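Local coordinates for protein probable zinc protease PqqL (Escherichia coli, PDB 6OFT) that probably cleaves peptides in the periplasm as a zinc-dependent M16-family metalloendopeptidase, this chain being the first half, with the predicted metal site, at residues A[50-53]-A[54-58]; A[179-183]-A[184-188]. All blocks are in the same frame, centred on the assembly; numbering follows the deposited sequence.

Interaction 1 (A[50-53]-A[54-58])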
loop_
_atom_site.group_PDB
_atom_site.type_symbol
_atom_site.label_atom_id
_atom_site.label_comp_id
_atom_site.label_asym_id
_atom_site.label_seq_id
_atom_site.Cartn_x
_atom_site.Cartn_y
_atom_site.Cartn_z
ATOM N N LEU A 50 16.360 -11.615 -9.847
ATOM C CA LEU A 50 16.048 -10.243 -9.414
ATOM C C LEU A 50 15.490 -9.343 -10.540
ATOM O O LEU A 50 16.227 -8.894 -11.422
ATOM C CB LEU A 50 17.241 -9.596 -8.693
ATOM C CG LEU A 50 17.863 -10.454 -7.566
ATOM C CD1 LEU A 50 19.094 -9.807 -6.993
ATOM C CD2 LEU A 50 16.855 -10.809 -6.491
ATOM N N GLY A 51 14.175 -9.097 -10.461
ATOM C CA GLY A 51 13.413 -8.297 -11.425
ATOM C C GLY A 51 12.653 -9.126 -12.448
ATOM O O GLY A 51 12.080 -8.580 -13.397
ATOM N N VAL A 52 12.641 -10.454 -12.258
ATOM C CA VAL A 52 11.982 -11.405 -13.160
ATOM C C VAL A 52 10.447 -11.327 -13.024
ATOM O O VAL A 52 9.769 -11.411 -14.049
ATOM C CB VAL A 52 12.566 -12.844 -13.029
ATOM C CG1 VAL A 52 11.663 -13.901 -13.637
ATOM C CG2 VAL A 52 13.952 -12.911 -13.666
ATOM N N ALA A 53 9.900 -11.114 -11.805
ATOM C CA ALA A 53 8.445 -10.963 -11.655
ATOM C C ALA A 53 7.940 -9.786 -12.512
ATOM O O ALA A 53 6.928 -9.921 -13.198
ATOM C CB ALA A 53 8.066 -10.748 -10.193
ATOM N N HIS A 54 8.692 -8.663 -12.502
ATOM C CA HIS A 54 8.387 -7.429 -13.242
ATOM C C HIS A 54 8.612 -7.631 -14.749
ATOM O O HIS A 54 7.830 -7.123 -15.558
ATOM C CB HIS A 54 9.193 -6.255 -12.645
ATOM C CG HIS A 54 9.095 -4.958 -13.392
ATOM N ND1 HIS A 54 10.203 -4.394 -13.997
ATOM C CD2 HIS A 54 8.031 -4.149 -13.593
ATOM C CE1 HIS A 54 9.778 -3.274 -14.559
ATOM N NE2 HIS A 54 8.477 -3.088 -14.352
ATOM N N PHE A 55 9.673 -8.371 -15.125
ATOM C CA PHE A 55 9.984 -8.689 -16.526
ATOM C C PHE A 55 8.846 -9.567 -17.106
ATOM O O PHE A 55 8.348 -9.257 -18.193
ATOM C CB PHE A 55 11.361 -9.376 -16.662
ATOM C CG PHE A 55 12.072 -9.272 -18.004
ATOM C CD1 PHE A 55 11.374 -9.433 -19.200
ATOM C CD2 PHE A 55 13.449 -9.088 -18.067
ATOM C CE1 PHE A 55 12.031 -9.345 -20.435
ATOM C CE2 PHE A 55 14.110 -9.010 -19.303
ATOM C CZ PHE A 55 13.400 -9.150 -20.478
ATOM N N VAL A 56 8.383 -10.597 -16.347
ATOM C CA VAL A 56 7.264 -11.479 -16.750
ATOM C C VAL A 56 5.995 -10.644 -17.062
ATOM O O VAL A 56 5.349 -10.882 -18.079
ATOM C CB VAL A 56 6.987 -12.630 -15.720
ATOM C CG1 VAL A 56 5.608 -13.263 -15.922
ATOM C CG2 VAL A 56 8.071 -13.698 -15.782
ATOM N N GLU A 57 5.677 -9.654 -16.188
ATOM C CA GLU A 57 4.539 -8.737 -16.305
ATOM C C GLU A 57 4.539 -7.997 -17.657
ATOM O O GLU A 57 3.530 -7.994 -18.348
ATOM C CB GLU A 57 4.548 -7.755 -15.124
ATOM C CG GLU A 57 3.385 -6.772 -15.105
ATOM C CD GLU A 57 3.866 -5.337 -15.037
ATOM O OE1 GLU A 57 3.653 -4.591 -16.014
ATOM O OE2 GLU A 57 4.489 -4.969 -14.020
ATOM N N HIS A 58 5.689 -7.429 -18.040
ATOM C CA HIS A 58 5.893 -6.764 -19.327
ATOM C C HIS A 58 5.697 -7.745 -20.504
ATOM O O HIS A 58 5.107 -7.380 -21.522
ATOM C CB HIS A 58 7.308 -6.153 -19.379
ATOM C CG HIS A 58 7.396 -4.807 -18.733
ATOM N ND1 HIS A 58 7.615 -3.671 -19.480
ATOM C CD2 HIS A 58 7.265 -4.453 -17.433
ATOM C CE1 HIS A 58 7.620 -2.667 -18.620
ATOM N NE2 HIS A 58 7.412 -3.087 -17.377
HETATM O O HOH W 1 12.567 -5.870 -13.901
#
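Val-52 CG1 lies anti to the backbone N (chi1 164°); Val-56, one helical turn on, has nearly the same chi1 (163°), which puts its other methyl, CG2, beside the backbone N and 4.2 Å from Val-52 CG1. The residues belong to the first turns of helix 52-59, which carries the inverted zinc-binding motif HXXEH of M16 peptidases, with His-54 and His-58 as predicted metal ligands and Glu-57 as predicted proton acceptor. Gly-51 is the N-cap, and its positive phi of 99° suits a glycine. Its carbonyl has two donors: Phe-55 N at 3.0 Å from Gly-51 O, and a water 2.8 Å from the same oxygen. That water lies in the plane of the His-54 ring, at its edge, 2.8 Å from ND1, and so ties the imidazole to the start of the helix. The next turn is closed by Val-56 N to Val-52 O (2.8 Å) and by a longer bond from Glu-57 N to Ala-53 O (3.3 Å). Outside the segment, the Glu-45 carboxylate accepts from the N-H groups of Gly-51 and Ala-53, while Glu-57 OE2 bonds to Thr-91 OG1. His-58 CD2 lies over one face of the His-54 ring, displaced toward its rim, and His-54 NE2 and His-58 NE2 are 3.2 Å apart.

Interaction 2 (A[179-183]-A[184-188])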
loop_
_atom_site.group_PDB
_atom_site.type_symbol
_atom_site.label_atom_id
_atom_site.label_comp_id
_atom_site.label_asym_id
_atom_site.label_seq_id
_atom_site.Cartn_x
_atom_site.Cartn_y
_atom_site.Cartn_z
ATOM N N ALA A 179 19.388 -7.803 -18.460
ATOM C CA ALA A 179 20.212 -7.961 -19.660
ATOM C C ALA A 179 20.515 -9.417 -20.052
ATOM O O ALA A 179 20.638 -9.690 -21.244
ATOM C CB ALA A 179 21.524 -7.196 -19.490
ATOM N N THR A 180 20.646 -10.339 -19.060
ATOM C CA THR A 180 21.077 -11.732 -19.272
ATOM C C THR A 180 20.017 -12.841 -19.116
ATOM O O THR A 180 20.229 -13.941 -19.640
ATOM C CB THR A 180 22.246 -12.055 -18.338
ATOM O OG1 THR A 180 21.814 -11.902 -16.989
ATOM C CG2 THR A 180 23.483 -11.196 -18.608
ATOM N N VAL A 181 18.919 -12.588 -18.381
ATOM C CA VAL A 181 17.854 -13.582 -18.152
ATOM C C VAL A 181 17.339 -14.152 -19.490
ATOM O O VAL A 181 17.045 -13.402 -20.419
ATOM C CB VAL A 181 16.724 -13.059 -17.212
ATOM C CG1 VAL A 181 15.858 -11.992 -17.878
ATOM C CG2 VAL A 181 15.878 -14.199 -16.655
ATOM N N THR A 182 17.340 -15.479 -19.611
ATOM C CA THR A 182 16.934 -16.131 -20.860
ATOM C C THR A 182 15.417 -16.218 -20.963
ATOM O O THR A 182 14.755 -16.294 -19.921
ATOM C CB THR A 182 17.568 -17.541 -21.001
ATOM O OG1 THR A 182 16.926 -18.458 -20.112
ATOM C CG2 THR A 182 19.093 -17.550 -20.815
ATOM N N PRO A 183 14.848 -16.346 -22.195
ATOM C CA PRO A 183 13.392 -16.561 -22.312
ATOM C C PRO A 183 12.930 -17.819 -21.566
ATOM O O PRO A 183 11.831 -17.823 -21.033
ATOM C CB PRO A 183 13.177 -16.684 -23.820
ATOM C CG PRO A 183 14.316 -15.924 -24.420
ATOM C CD PRO A 183 15.475 -16.275 -23.532
ATOM N N ALA A 184 13.788 -18.859 -21.485
ATOM C CA ALA A 184 13.484 -20.108 -20.779
ATOM C C ALA A 184 13.406 -19.868 -19.268
ATOM O O ALA A 184 12.542 -20.443 -18.618
ATOM C CB ALA A 184 14.521 -21.179 -21.104
ATOM N N GLN A 185 14.278 -18.997 -18.716
ATOM C CA GLN A 185 14.256 -18.634 -17.290
ATOM C C GLN A 185 12.995 -17.811 -16.930
ATOM O O GLN A 185 12.416 -17.998 -15.856
ATOM C CB GLN A 185 15.531 -17.893 -16.887
ATOM C CG GLN A 185 16.749 -18.809 -16.752
ATOM C CD GLN A 185 18.065 -18.065 -16.630
ATOM O OE1 GLN A 185 18.284 -16.994 -17.218
ATOM N NE2 GLN A 185 18.985 -18.636 -15.871
ATOM N N LEU A 186 12.568 -16.916 -17.834
ATOM C CA LEU A 186 11.348 -16.113 -17.642
ATOM C C LEU A 186 10.134 -17.035 -17.655
ATOM O O LEU A 186 9.241 -16.879 -16.825
ATOM C CB LEU A 186 11.201 -15.058 -18.750
ATOM C CG LEU A 186 12.229 -13.950 -18.787
ATOM C CD1 LEU A 186 12.052 -13.131 -20.041
ATOM C CD2 LEU A 186 12.127 -13.045 -17.547
ATOM N N ARG A 187 10.140 -18.024 -18.576
ATOM C CA ARG A 187 9.104 -19.043 -18.753
ATOM C C ARG A 187 9.018 -19.898 -17.495
ATOM O O ARG A 187 7.923 -20.235 -17.077
ATOM C CB ARG A 187 9.455 -19.937 -19.962
ATOM C CG ARG A 187 8.275 -20.639 -20.628
ATOM C CD ARG A 187 8.703 -21.566 -21.772
ATOM N NE ARG A 187 9.745 -20.976 -22.623
ATOM C CZ ARG A 187 9.517 -20.276 -23.732
ATOM N NH1 ARG A 187 8.276 -20.095 -24.167
ATOM N NH2 ARG A 187 10.529 -19.767 -24.424
ATOM N N GLN A 188 10.176 -20.254 -16.899
ATOM C CA GLN A 188 10.243 -21.070 -15.684
ATOM C C GLN A 188 9.533 -20.381 -14.497
ATOM O O GLN A 188 8.727 -21.028 -13.822
ATOM C CB GLN A 188 11.711 -21.396 -15.363
ATOM C CG GLN A 188 11.936 -22.373 -14.212
ATOM C CD GLN A 188 13.375 -22.865 -14.105
ATOM O OE1 GLN A 188 13.644 -23.920 -13.517
ATOM N NE2 GLN A 188 14.336 -22.127 -14.666
#
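Two reciprocal hydrogen bonds join Thr-182 and Gln-185 at the start of helix 183-193. Thr-182 OG1 accepts from Gln-185 N at 3.0 Å; with chi1 at 74°, the hydroxyl oxygen lies between the backbone N and the carbonyl carbon, turned to the first helical turn. In return, the extended Gln-185 side chain reaches back, and its OE1 receives Thr-182 N at 3.0 Å in an almost straight bond (174° at the hydrogen). The amide therefore satisfies an N-H just ahead of the helix, while the threonine oxygen satisfies one inside it.

Backbone bonds then take over: Leu-186 N to Thr-182 O (3.1 Å) and Arg-187 N to Pro-183 O (3.0 Å). Pro-183, which has no N-H to offer, occupies the first position after the cap. Farther out, Arg-187 NH1 bonds to Thr-125 O, and Val-181 O accepts from Arg-135 NH2.

The apolar contact runs from the residue before the cap to the helix. Val-181 CG1 meets Leu-186 CD2 at 3.9 Å, the two side chains crossing at about a right angle, and Val-181 CG2 rests against Gln-185 CB at 3.7 Å.

Thr-182 with Gln-185 is a capping box, and Val-181 with Leu-186, bracketing it in sequence, forms the hydrophobic staple that often accompanies this helix N-terminus.

How the interactions relate
Interaction 1 and interaction 2 are both starts of helices, with centres about 10 Å apart, and their apolar sides pack directly on each other. Val-181 and Leu-186 of 179-188 face the helix that carries the predicted zinc ligands: Phe-55 CE2 lies 3.7 Å from Val-181 CG1, Phe-55 CG 3.8 Å from Leu-186 CD2, and Val-52 CG2 3.8 Å from Val-181 CG2. Val-56 CG2 also touches Leu-186 O at 3.5 Å. Phe-55 also touches helix 128-144, whose Glu-134, the third predicted metal ligand, bonds to His-58 ND1. Interaction 2 holds none of the predicted ligands; the Leu-186 side chain is about 7 Å from that of Glu-134.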